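Local coordinates for capsular polysaccharide export system protein KpsC (Thermosulfurimonas dismutans, PDB 6MGB) that transfers Kdo sugar in beta-2,4 linkage, probably from CMP-Kdo, in building the glycolipid anchor of Gram-negative bacterial capsules, at residues V199-H202 and P203-V207; K145-P148 and R149-T153; V11-S15 and R16-K20; P23-E26 and V27-D31; P105-L108 and E109-N113. All coordinates share one frame; numbering follows the deposited sequence.

Interaction 1 of 5, residues V199-H202 and P203-V207. With C5P (cytidine-5'-monophosphate), chain D.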
# COMPACT_ATOMS: atom_id res chain seq x y z
N VAL A 199 -16.61 -8.79 -8.20
CA VAL A 199 -16.07 -8.32 -6.93
C VAL A 199 -14.94 -9.25 -6.53
O VAL A 199 -15.13 -10.47 -6.45
CB VAL A 199 -17.16 -8.28 -5.83
CG1 VAL A 199 -16.55 -7.93 -4.48
CG2 VAL A 199 -18.26 -7.30 -6.20
N LYS A 200 -13.76 -8.68 -6.27
CA LYS A 200 -12.60 -9.45 -5.85
C LYS A 200 -12.45 -9.34 -4.34
O LYS A 200 -12.20 -8.25 -3.81
CB LYS A 200 -11.33 -8.98 -6.56
CG LYS A 200 -10.06 -9.69 -6.11
CD LYS A 200 -10.23 -11.20 -6.11
CE LYS A 200 -8.91 -11.93 -5.89
NZ LYS A 200 -8.19 -11.45 -4.68
N VAL A 201 -12.62 -10.47 -3.65
CA VAL A 201 -12.46 -10.50 -2.20
C VAL A 201 -10.98 -10.43 -1.85
O VAL A 201 -10.11 -10.96 -2.56
CB VAL A 201 -13.11 -11.77 -1.62
CG1 VAL A 201 -12.85 -11.89 -0.13
CG2 VAL A 201 -14.62 -11.75 -1.89
N HIS A 202 -10.69 -9.78 -0.72
CA HIS A 202 -9.31 -9.58 -0.30
C HIS A 202 -8.69 -10.91 0.15
O HIS A 202 -9.37 -11.72 0.78
CB HIS A 202 -9.26 -8.56 0.84
CG HIS A 202 -7.89 -8.05 1.16
ND1 HIS A 202 -6.97 -8.80 1.86
CD2 HIS A 202 -7.30 -6.86 0.90
CE1 HIS A 202 -5.86 -8.09 2.01
NE2 HIS A 202 -6.03 -6.92 1.44
N PRO A 203 -7.41 -11.16 -0.16
CA PRO A 203 -6.83 -12.46 0.20
C PRO A 203 -6.89 -12.77 1.69
O PRO A 203 -7.09 -13.94 2.06
CB PRO A 203 -5.38 -12.35 -0.29
CG PRO A 203 -5.15 -10.89 -0.53
CD PRO A 203 -6.47 -10.34 -0.94
N GLU A 204 -6.71 -11.77 2.56
CA GLU A 204 -6.81 -12.02 3.99
C GLU A 204 -8.22 -12.46 4.39
O GLU A 204 -8.39 -13.15 5.40
CB GLU A 204 -6.40 -10.78 4.78
CG GLU A 204 -4.92 -10.48 4.73
CD GLU A 204 -4.56 -9.18 5.43
OE1 GLU A 204 -5.31 -8.76 6.33
OE2 GLU A 204 -3.52 -8.58 5.07
N VAL A 205 -9.23 -12.07 3.61
CA VAL A 205 -10.59 -12.53 3.87
C VAL A 205 -10.79 -13.92 3.30
O VAL A 205 -11.51 -14.74 3.88
CB VAL A 205 -11.60 -11.52 3.30
CG1 VAL A 205 -13.02 -12.07 3.39
CG2 VAL A 205 -11.51 -10.20 4.05
N ILE A 206 -10.18 -14.21 2.15
CA ILE A 206 -10.26 -15.55 1.57
C ILE A 206 -9.72 -16.58 2.55
O ILE A 206 -10.33 -17.64 2.77
CB ILE A 206 -9.52 -15.59 0.23
CG1 ILE A 206 -10.23 -14.70 -0.79
CG2 ILE A 206 -9.42 -17.02 -0.29
CD1 ILE A 206 -9.51 -14.56 -2.12
N VAL A 207 -8.57 -16.30 3.16
CA VAL A 207 -7.96 -17.24 4.10
C VAL A 207 -8.62 -17.21 5.47
O VAL A 207 -8.15 -17.90 6.38
CB VAL A 207 -6.45 -16.97 4.26
CG1 VAL A 207 -5.72 -17.22 2.95
CG2 VAL A 207 -6.19 -15.55 4.76
O3P C5P D . -4.41 -2.16 0.33
P C5P D . -4.95 -3.56 0.49
O1P C5P D . -6.45 -3.54 0.21
O2P C5P D . -4.71 -4.28 1.81
O5' C5P D . -4.27 -4.41 -0.66
C5' C5P D . -2.98 -4.99 -0.50
C4' C5P D . -2.63 -5.85 -1.69
O4' C5P D . -3.42 -7.07 -1.64
C3' C5P D . -2.95 -5.25 -3.05
O3' C5P D . -1.93 -4.38 -3.52
C2' C5P D . -3.16 -6.47 -3.93
O2' C5P D . -1.92 -7.00 -4.37
C1' C5P D . -3.80 -7.45 -2.94
N1 C5P D . -5.28 -7.44 -3.02
C2 C5P D . -6.01 -8.51 -3.77
N3 C5P D . -7.51 -8.48 -3.84
C4 C5P D . -8.27 -7.42 -3.19
C5 C5P D . -7.54 -6.35 -2.44
C6 C5P D . -6.04 -6.38 -2.37
O2 C5P D . -5.41 -9.37 -4.30
N4 C5P D . -9.73 -7.39 -3.26
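His-202 is the N-cap of helix 203-206 and receives the amide of Glu-204, at the point where strand 196-200 of a beta-alpha-beta unit in this GT-B-clan protein gives way to helix beside the bound CMP. From CB the side chain leaves with CG anti to the backbone N (chi1 -168°), which brings the ring alongside the first helical turn. ND1 accepts from Glu-204 N at 3.1 Å, the donor near the ring plane and the N-H aimed fairly straight (154°). CE1 lies 3.7 Å from Glu-204 CG, whose chain runs the same way before its carboxylate pairs with Lys-210. CD2 faces the cytosine, 3.4 Å from C5 of the CMP, and at the tip NE2 donates to phosphate O2P over 3.0 Å. Pro-203 CD rests over one ring face, 3.6 Å from the centroid, a CH-pi contact that limits how the ring can turn. A leucine here would probably leave the Glu-204 amide without its cap and take one hydrogen bond from the phosphate. An imidazole suits this place because its two nitrogens serve the helix and the nucleotide at once. Lys-200, bent at chi2 and chi4, folds back to give NZ to cytosine N3 at 3.2 Å and to Val-201 O at 2.9 Å. Where strand passes into helix, Val-201 CG1 meets Val-205 CG1 at 3.5 Å.

Interaction 2 of 5, residues K145-P148 and R149-T153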
# COMPACT_ATOMS: atom_id res chain seq x y z
N LYS A 145 -2.70 -17.58 -8.01
CA LYS A 145 -2.56 -18.42 -9.19
C LYS A 145 -3.01 -17.67 -10.43
O LYS A 145 -3.74 -16.67 -10.33
CB LYS A 145 -3.39 -19.69 -9.02
CG LYS A 145 -4.89 -19.45 -8.92
CD LYS A 145 -5.65 -20.74 -8.66
CE LYS A 145 -7.15 -20.50 -8.59
NZ LYS A 145 -7.90 -21.76 -8.36
N PRO A 146 -2.60 -18.11 -11.62
CA PRO A 146 -3.05 -17.43 -12.84
C PRO A 146 -4.55 -17.61 -13.05
O PRO A 146 -5.16 -18.58 -12.60
CB PRO A 146 -2.25 -18.13 -13.95
CG PRO A 146 -1.12 -18.82 -13.25
CD PRO A 146 -1.64 -19.19 -11.91
N VAL A 147 -5.13 -16.65 -13.76
CA VAL A 147 -6.53 -16.75 -14.18
C VAL A 147 -6.57 -17.68 -15.39
O VAL A 147 -5.96 -17.37 -16.42
CB VAL A 147 -7.13 -15.38 -14.52
CG1 VAL A 147 -8.51 -15.53 -15.15
CG2 VAL A 147 -7.21 -14.52 -13.27
N PRO A 148 -7.25 -18.82 -15.32
CA PRO A 148 -7.25 -19.74 -16.46
C PRO A 148 -8.00 -19.15 -17.64
O PRO A 148 -8.95 -18.38 -17.49
CB PRO A 148 -7.97 -20.98 -15.91
CG PRO A 148 -8.86 -20.45 -14.85
CD PRO A 148 -8.13 -19.30 -14.23
N ARG A 149 -7.54 -19.52 -18.84
CA ARG A 149 -8.26 -19.13 -20.04
C ARG A 149 -9.63 -19.81 -20.06
O ARG A 149 -9.77 -20.97 -19.67
CB ARG A 149 -7.46 -19.52 -21.29
CG ARG A 149 -8.03 -18.96 -22.59
CD ARG A 149 -7.12 -19.28 -23.76
NE ARG A 149 -7.82 -20.03 -24.81
CZ ARG A 149 -8.11 -21.32 -24.73
NH1 ARG A 149 -7.78 -22.03 -23.66
NH2 ARG A 149 -8.74 -21.92 -25.74
N GLY A 150 -10.64 -19.07 -20.51
CA GLY A 150 -12.01 -19.52 -20.45
C GLY A 150 -12.76 -19.05 -19.22
O GLY A 150 -14.00 -19.16 -19.20
N TYR A 151 -12.07 -18.52 -18.21
CA TYR A 151 -12.75 -17.97 -17.05
C TYR A 151 -13.63 -16.79 -17.45
O TYR A 151 -14.78 -16.67 -17.01
CB TYR A 151 -11.72 -17.54 -16.00
CG TYR A 151 -12.31 -17.18 -14.66
CD1 TYR A 151 -12.45 -18.13 -13.66
CD2 TYR A 151 -12.73 -15.88 -14.39
CE1 TYR A 151 -12.99 -17.80 -12.43
CE2 TYR A 151 -13.28 -15.54 -13.17
CZ TYR A 151 -13.40 -16.51 -12.19
OH TYR A 151 -13.94 -16.18 -10.96
N PHE A 152 -13.10 -15.90 -18.29
CA PHE A 152 -13.82 -14.72 -18.75
C PHE A 152 -14.23 -14.90 -20.21
O PHE A 152 -13.47 -15.45 -21.02
CB PHE A 152 -12.96 -13.46 -18.62
CG PHE A 152 -12.71 -13.04 -17.20
CD1 PHE A 152 -13.74 -12.55 -16.42
CD2 PHE A 152 -11.44 -13.13 -16.65
CE1 PHE A 152 -13.51 -12.16 -15.11
CE2 PHE A 152 -11.21 -12.74 -15.35
CZ PHE A 152 -12.25 -12.26 -14.57
N THR A 153 -15.43 -14.43 -20.54
CA THR A 153 -15.89 -14.48 -21.92
C THR A 153 -15.16 -13.43 -22.75
O THR A 153 -15.07 -12.28 -22.32
CB THR A 153 -17.40 -14.25 -21.97
OG1 THR A 153 -18.08 -15.26 -21.22
CG2 THR A 153 -17.91 -14.27 -23.41
O HOH W 1 -10.17 -15.84 -19.07
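Val-147 sets its CG1 branch against two aromatic residues, crossing both side chains at about a right angle: the methyl lies 3.9 Å from Tyr-151 CB and 3.9 Å from Phe-152 CE2. The two aromatics are themselves turned against each other, with Tyr-151 CD2 poised 3.5 Å above the plane of the Phe-152 ring, over its centre. Tyr-151 holds CG anti to its own N (chi1 -170°), and Phe-152 takes the other course, with CG anti to the carbonyl carbon (chi1 -69°), so that consecutive residues can bring their rings together. What brings Val-147 close to them is a type II beta turn from Pro-148 to Tyr-151, in the loop between helix 120-135 and strand 158-162. Gly-150 suits its third position, where the backbone angles (phi 95°) would jam a CB against the preceding carbonyl oxygen. The turn closes with Tyr-151 N donating to Pro-148 O at 3.2 Å, from above the carbonyl plane. One water extends this closure, giving a hydrogen to Pro-148 O and accepting from Phe-152 N at 3.0 Å. Beyond the turn, Tyr-151 meets Phe-230 edge-to-face, and Phe-152 does the same with Tyr-198 of strand 196-200.

Interaction 3 of 5, residues V11-S15 and R16-K20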
# COMPACT_ATOMS: atom_id res chain seq x y z
N VAL A 11 15.88 4.46 18.60
CA VAL A 11 14.46 4.73 18.41
C VAL A 11 13.68 3.94 19.44
O VAL A 11 13.89 2.73 19.61
CB VAL A 11 14.01 4.35 16.98
CG1 VAL A 11 12.50 4.51 16.83
CG2 VAL A 11 14.74 5.20 15.95
N GLY A 12 12.77 4.61 20.14
CA GLY A 12 11.95 3.95 21.14
C GLY A 12 10.71 3.32 20.52
O GLY A 12 10.08 3.89 19.63
N VAL A 13 10.37 2.13 21.00
CA VAL A 13 9.13 1.45 20.64
C VAL A 13 8.45 0.99 21.91
O VAL A 13 9.08 0.79 22.95
CB VAL A 13 9.36 0.26 19.68
CG1 VAL A 13 10.03 0.73 18.39
CG2 VAL A 13 10.19 -0.83 20.35
N PHE A 14 7.13 0.83 21.83
CA PHE A 14 6.32 0.42 22.96
C PHE A 14 5.59 -0.89 22.69
O PHE A 14 4.54 -1.16 23.28
CB PHE A 14 5.35 1.53 23.33
CG PHE A 14 6.03 2.75 23.88
CD1 PHE A 14 6.13 2.94 25.25
CD2 PHE A 14 6.61 3.68 23.03
CE1 PHE A 14 6.77 4.05 25.76
CE2 PHE A 14 7.26 4.79 23.54
CZ PHE A 14 7.34 4.97 24.90
N SER A 15 6.14 -1.71 21.79
CA SER A 15 5.60 -3.03 21.50
C SER A 15 6.74 -3.92 21.03
O SER A 15 7.46 -3.56 20.10
CB SER A 15 4.51 -2.95 20.43
OG SER A 15 4.20 -4.24 19.93
N ARG A 16 6.90 -5.07 21.68
CA ARG A 16 7.89 -6.04 21.23
C ARG A 16 7.45 -6.77 19.97
O ARG A 16 8.26 -7.51 19.39
CB ARG A 16 8.17 -7.06 22.34
CG ARG A 16 8.73 -6.47 23.61
CD ARG A 16 9.23 -7.56 24.55
NE ARG A 16 9.81 -7.02 25.77
CZ ARG A 16 11.03 -6.49 25.86
NH1 ARG A 16 11.80 -6.41 24.78
NH2 ARG A 16 11.47 -6.03 27.02
N GLN A 17 6.21 -6.58 19.53
CA GLN A 17 5.74 -7.29 18.35
C GLN A 17 6.40 -6.79 17.07
O GLN A 17 6.49 -7.54 16.10
CB GLN A 17 4.22 -7.18 18.24
CG GLN A 17 3.47 -7.87 19.37
CD GLN A 17 3.84 -9.34 19.52
OE1 GLN A 17 4.28 -9.77 20.58
NE2 GLN A 17 3.67 -10.10 18.45
N ILE A 18 6.89 -5.55 17.05
CA ILE A 18 7.54 -5.03 15.85
C ILE A 18 8.80 -5.84 15.55
O ILE A 18 8.97 -6.38 14.45
CB ILE A 18 7.86 -3.53 16.00
CG1 ILE A 18 6.59 -2.74 16.34
CG2 ILE A 18 8.49 -3.01 14.70
CD1 ILE A 18 6.81 -1.24 16.48
N LEU A 19 9.70 -5.94 16.53
CA LEU A 19 10.94 -6.68 16.32
C LEU A 19 10.67 -8.17 16.11
O LEU A 19 11.45 -8.85 15.43
CB LEU A 19 11.88 -6.47 17.50
CG LEU A 19 13.30 -7.05 17.38
CD1 LEU A 19 13.99 -6.56 16.11
CD2 LEU A 19 14.12 -6.68 18.60
N LYS A 20 9.58 -8.69 16.67
CA LYS A 20 9.21 -10.08 16.44
C LYS A 20 8.87 -10.32 14.98
O LYS A 20 9.39 -11.24 14.35
CB LYS A 20 8.03 -10.47 17.33
CG LYS A 20 8.43 -11.03 18.70
CD LYS A 20 7.29 -11.83 19.34
CE LYS A 20 6.94 -13.08 18.53
NZ LYS A 20 5.85 -13.87 19.16
O HOH W 2 9.65 -4.44 18.84
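Ser-15 is still extended (phi -152°, psi 126°) while Arg-16 has left the extended region, so the chain bends sharply between them as it passes from strand 11-13 to helix 17-21. The bend is held by an ST turn: Ser-15 OG stands anti to the backbone N (chi1 167°), beside the carbonyl carbon, and accepts from Gln-17 N at 3.1 Å. The short hydroxymethyl suits this spot because it reaches an amide only two residues ahead. Ser-15 O is served by water, which donates to it at 2.7 Å and accepts from Leu-19 N at 2.8 Å, bridging a carbonyl and an amide four residues apart. One residue later the pattern becomes direct, Lys-20 N donating to Arg-16 O at 3.2 Å. Without the Ser-15 hydroxyl, as with an alanine here, the Gln-17 amide would probably lose its capping partner and the helix start be less firmly fixed. On the buried side Val-13 CG1 and Ile-18 CD1 approach to 4.2 Å, branched side chains that bring strand and helix into loose apolar contact. Arg-16 makes a cation-pi contact with Tyr-35. Strand 11-13 runs in the sheet between strands 33-35 and 45-49. Phe-14 packs on helix 53-65, whereas Ile-18 and Leu-19 lean on Leu-25 of helix 25-29, the second of two short helices linking strand 11-13 to strand 33-35.

Interaction 4 of 5, residues P23-E26 and V27-D31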
# COMPACT_ATOMS: atom_id res chain seq x y z
N PRO A 23 12.51 -9.10 12.18
CA PRO A 23 13.83 -9.26 12.83
C PRO A 23 14.88 -8.29 12.33
O PRO A 23 15.74 -7.87 13.11
CB PRO A 23 14.19 -10.72 12.52
CG PRO A 23 12.88 -11.40 12.33
CD PRO A 23 11.97 -10.38 11.70
N HIS A 24 14.85 -7.93 11.05
CA HIS A 24 15.79 -6.96 10.49
C HIS A 24 15.36 -5.52 10.71
O HIS A 24 15.77 -4.63 9.95
CB HIS A 24 15.99 -7.23 9.00
CG HIS A 24 16.81 -8.45 8.70
ND1 HIS A 24 16.78 -9.08 7.47
CD2 HIS A 24 17.67 -9.16 9.47
CE1 HIS A 24 17.60 -10.12 7.49
NE2 HIS A 24 18.14 -10.19 8.69
N LEU A 25 14.54 -5.26 11.73
CA LEU A 25 14.01 -3.92 11.95
C LEU A 25 15.12 -2.88 11.98
O LEU A 25 15.04 -1.84 11.31
CB LEU A 25 13.20 -3.89 13.25
CG LEU A 25 12.70 -2.52 13.71
CD1 LEU A 25 11.64 -1.99 12.75
CD2 LEU A 25 12.16 -2.61 15.13
N GLU A 26 16.17 -3.13 12.77
CA GLU A 26 17.22 -2.13 12.93
C GLU A 26 17.96 -1.88 11.62
O GLU A 26 18.48 -0.78 11.41
CB GLU A 26 18.21 -2.57 14.01
CG GLU A 26 17.62 -2.54 15.40
CD GLU A 26 18.68 -2.70 16.48
OE1 GLU A 26 19.82 -3.05 16.12
OE2 GLU A 26 18.37 -2.45 17.66
N VAL A 27 18.02 -2.88 10.74
CA VAL A 27 18.61 -2.66 9.42
C VAL A 27 17.75 -1.71 8.61
O VAL A 27 18.26 -0.79 7.96
CB VAL A 27 18.81 -4.01 8.70
CG1 VAL A 27 19.35 -3.79 7.29
CG2 VAL A 27 19.75 -4.91 9.49
N PHE A 28 16.43 -1.91 8.63
CA PHE A 28 15.53 -0.99 7.95
C PHE A 28 15.66 0.42 8.51
O PHE A 28 15.77 1.40 7.76
CB PHE A 28 14.08 -1.47 8.08
CG PHE A 28 13.76 -2.69 7.26
CD1 PHE A 28 13.81 -2.65 5.88
CD2 PHE A 28 13.37 -3.87 7.88
CE1 PHE A 28 13.49 -3.77 5.13
CE2 PHE A 28 13.06 -4.99 7.14
CZ PHE A 28 13.12 -4.94 5.76
N LEU A 29 15.67 0.55 9.84
CA LEU A 29 15.65 1.86 10.48
C LEU A 29 17.00 2.56 10.44
O LEU A 29 17.05 3.79 10.58
CB LEU A 29 15.21 1.73 11.94
CG LEU A 29 13.72 1.43 12.19
CD1 LEU A 29 13.47 1.24 13.67
CD2 LEU A 29 12.85 2.56 11.65
N GLU A 30 18.10 1.82 10.25
CA GLU A 30 19.44 2.39 10.30
C GLU A 30 19.74 2.98 11.68
O GLU A 30 20.63 3.83 11.82
CB GLU A 30 19.64 3.44 9.20
CG GLU A 30 19.40 2.89 7.80
CD GLU A 30 19.28 3.97 6.75
OE1 GLU A 30 19.55 5.15 7.07
OE2 GLU A 30 18.92 3.65 5.60
N ASP A 31 19.00 2.54 12.69
CA ASP A 31 19.21 2.94 14.08
C ASP A 31 18.95 1.73 14.96
O ASP A 31 18.40 0.72 14.52
CB ASP A 31 18.29 4.10 14.48
CG ASP A 31 18.65 5.40 13.80
OD1 ASP A 31 19.80 5.85 13.93
OD2 ASP A 31 17.77 5.97 13.12
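His-24 O is gripped by two amides of the next turn, a good bond from Phe-28 N at 3.1 Å (163°) and a weak one from Val-27 N at 3.0 Å. The same oxygen lies 3.3 Å from Phe-28 CD2: with CG anti to the carbonyl carbon (chi1 -72°), the phenyl ring extends back along the start of the helix, and its CE2 reaches 4.1 Å from His-24 CB. This is the short helix 25-29, with His-24 as its N-cap residue, lying against the sheet in the link between parallel strands 11-13 and 33-35. Leu-25 O takes Leu-29 N at 2.9 Å, and one turn apart the two leucine side chains cross obliquely, their CD1 methyls 3.8 Å from each other. Leucine suits both places, since they face the sheet: Leu-25 packs on Leu-91 and Leu-29 on Val-93. The helix ends at Leu-29; at Glu-30 phi turns positive (61°) and the amide makes a weak bond to Glu-26 O. Beyond it the chain folds back, bringing Asp-31 O to 3.3 Å from Glu-26 CB, while the Glu-26 carboxylate continues past this carbonyl and accepts from Val-33 N through OE2.

Interaction 5 of 5, residues P105-L108 and E109-N113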
# COMPACT_ATOMS: atom_id res chain seq x y z
N PRO A 105 -0.14 15.79 5.86
CA PRO A 105 0.96 15.45 4.96
C PRO A 105 1.62 14.14 5.38
O PRO A 105 1.58 13.75 6.55
CB PRO A 105 1.93 16.63 5.10
CG PRO A 105 1.10 17.74 5.65
CD PRO A 105 0.05 17.10 6.50
N SER A 106 2.21 13.46 4.40
CA SER A 106 3.10 12.34 4.64
C SER A 106 4.38 12.59 3.87
O SER A 106 4.45 13.47 3.01
CB SER A 106 2.46 11.01 4.21
OG SER A 106 2.40 10.91 2.79
N LEU A 107 5.42 11.81 4.18
CA LEU A 107 6.66 11.93 3.41
C LEU A 107 6.39 11.72 1.93
O LEU A 107 6.90 12.47 1.09
CB LEU A 107 7.69 10.92 3.91
CG LEU A 107 8.96 10.80 3.06
CD1 LEU A 107 9.72 12.13 3.02
CD2 LEU A 107 9.86 9.69 3.57
N LEU A 108 5.57 10.73 1.59
CA LEU A 108 5.28 10.45 0.18
C LEU A 108 4.54 11.62 -0.46
O LEU A 108 4.89 12.06 -1.57
CB LEU A 108 4.46 9.17 0.06
CG LEU A 108 4.02 8.79 -1.36
CD1 LEU A 108 5.21 8.71 -2.31
CD2 LEU A 108 3.27 7.46 -1.35
N GLU A 109 3.52 12.15 0.22
CA GLU A 109 2.79 13.29 -0.33
C GLU A 109 3.71 14.48 -0.54
O GLU A 109 3.59 15.21 -1.52
CB GLU A 109 1.63 13.67 0.59
CG GLU A 109 0.67 14.68 -0.03
CD GLU A 109 -0.36 15.18 0.95
OE1 GLU A 109 -1.51 14.71 0.90
OE2 GLU A 109 -0.02 16.06 1.78
N ASN A 110 4.65 14.68 0.39
CA ASN A 110 5.61 15.78 0.24
C ASN A 110 6.50 15.57 -0.98
O ASN A 110 6.76 16.51 -1.74
CB ASN A 110 6.45 15.93 1.51
CG ASN A 110 5.67 16.55 2.66
OD1 ASN A 110 4.60 17.13 2.46
ND2 ASN A 110 6.23 16.45 3.86
N LEU A 111 6.98 14.34 -1.18
CA LEU A 111 7.78 14.04 -2.37
C LEU A 111 7.00 14.36 -3.64
O LEU A 111 7.55 14.94 -4.58
CB LEU A 111 8.21 12.57 -2.36
CG LEU A 111 9.31 12.18 -1.37
CD1 LEU A 111 9.46 10.67 -1.33
CD2 LEU A 111 10.63 12.83 -1.75
N LEU A 112 5.72 13.99 -3.68
CA LEU A 112 4.93 14.20 -4.88
C LEU A 112 4.58 15.67 -5.07
O LEU A 112 4.51 16.15 -6.21
CB LEU A 112 3.65 13.36 -4.81
CG LEU A 112 3.88 11.85 -4.84
CD1 LEU A 112 2.63 11.09 -4.42
CD2 LEU A 112 4.32 11.40 -6.23
N ASN A 113 4.38 16.41 -3.98
CA ASN A 113 3.96 17.81 -4.10
C ASN A 113 5.11 18.70 -4.55
O ASN A 113 4.94 19.55 -5.43
CB ASN A 113 3.39 18.31 -2.77
CG ASN A 113 1.88 18.42 -2.78
OD1 ASN A 113 1.26 18.65 -3.82
ND2 ASN A 113 1.26 18.25 -1.61
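Ser-106 caps helix 107-114 in the manner of a classical N-cap: OG accepts the N-H of Glu-109, three residues on, at 3.1 Å and almost straight (171°). The hydroxyl gets there because OG sits between the backbone N and the carbonyl carbon (chi1 72°), and serine suits the site by offering a short acceptor to an amide that has no preceding turn to serve it. The reciprocal half of a capping box is absent. Ser-106 N is buried with no partner in the model; the Glu-109 carboxylate is turned to two arginines, OE2 to Arg-282 and OE1 to Arg-283. That pull from both oxygens probably favours the ionised carboxylate. OE2 also rests 3.4 Å from Pro-105 CA. Of the neighbouring amides, Leu-107 N reaches Asp-94, and Asn-110 N donates to Ser-106 O at 2.9 Å. Regular helix bonds follow, Leu-111 N to Leu-107 O at 2.9 Å and Leu-112 N to Leu-108 O at 3.0 Å. Asn-113 uses both ends of its amide, ND2 giving to Arg-282 O and OD1 accepting from Lys-284 N, a pairing with backbone that suits asparagine. Leu-108 and Leu-112 supply the apolar side and pack on helix 289-299, with Leu-108 CG 4.1 Å from Leu-112 CD1.

In the fold
Interactions 3 and 4 hold successive parts of one connection, helices 17-21 and 25-29, and meet directly: Ile-18 CG2 lies 3.7 Å from Leu-25 CD2. Both belong to the mixed sheet's side of the protein, and leucine and isoleucine bury their inner faces. Interaction 1 belongs to the parallel sheet and alone touches the nucleotide, so its cap is a histidine that also serves a ligand, where interactions 3 and 5 use plain serines. Interaction 5 lies across the chain's centre from interaction 1, their centres about 30 Å apart, and adds salt bridges from a helix glutamate to two arginines. Interaction 2 is the surface case, a turn closed partly by water; the other four are partly buried.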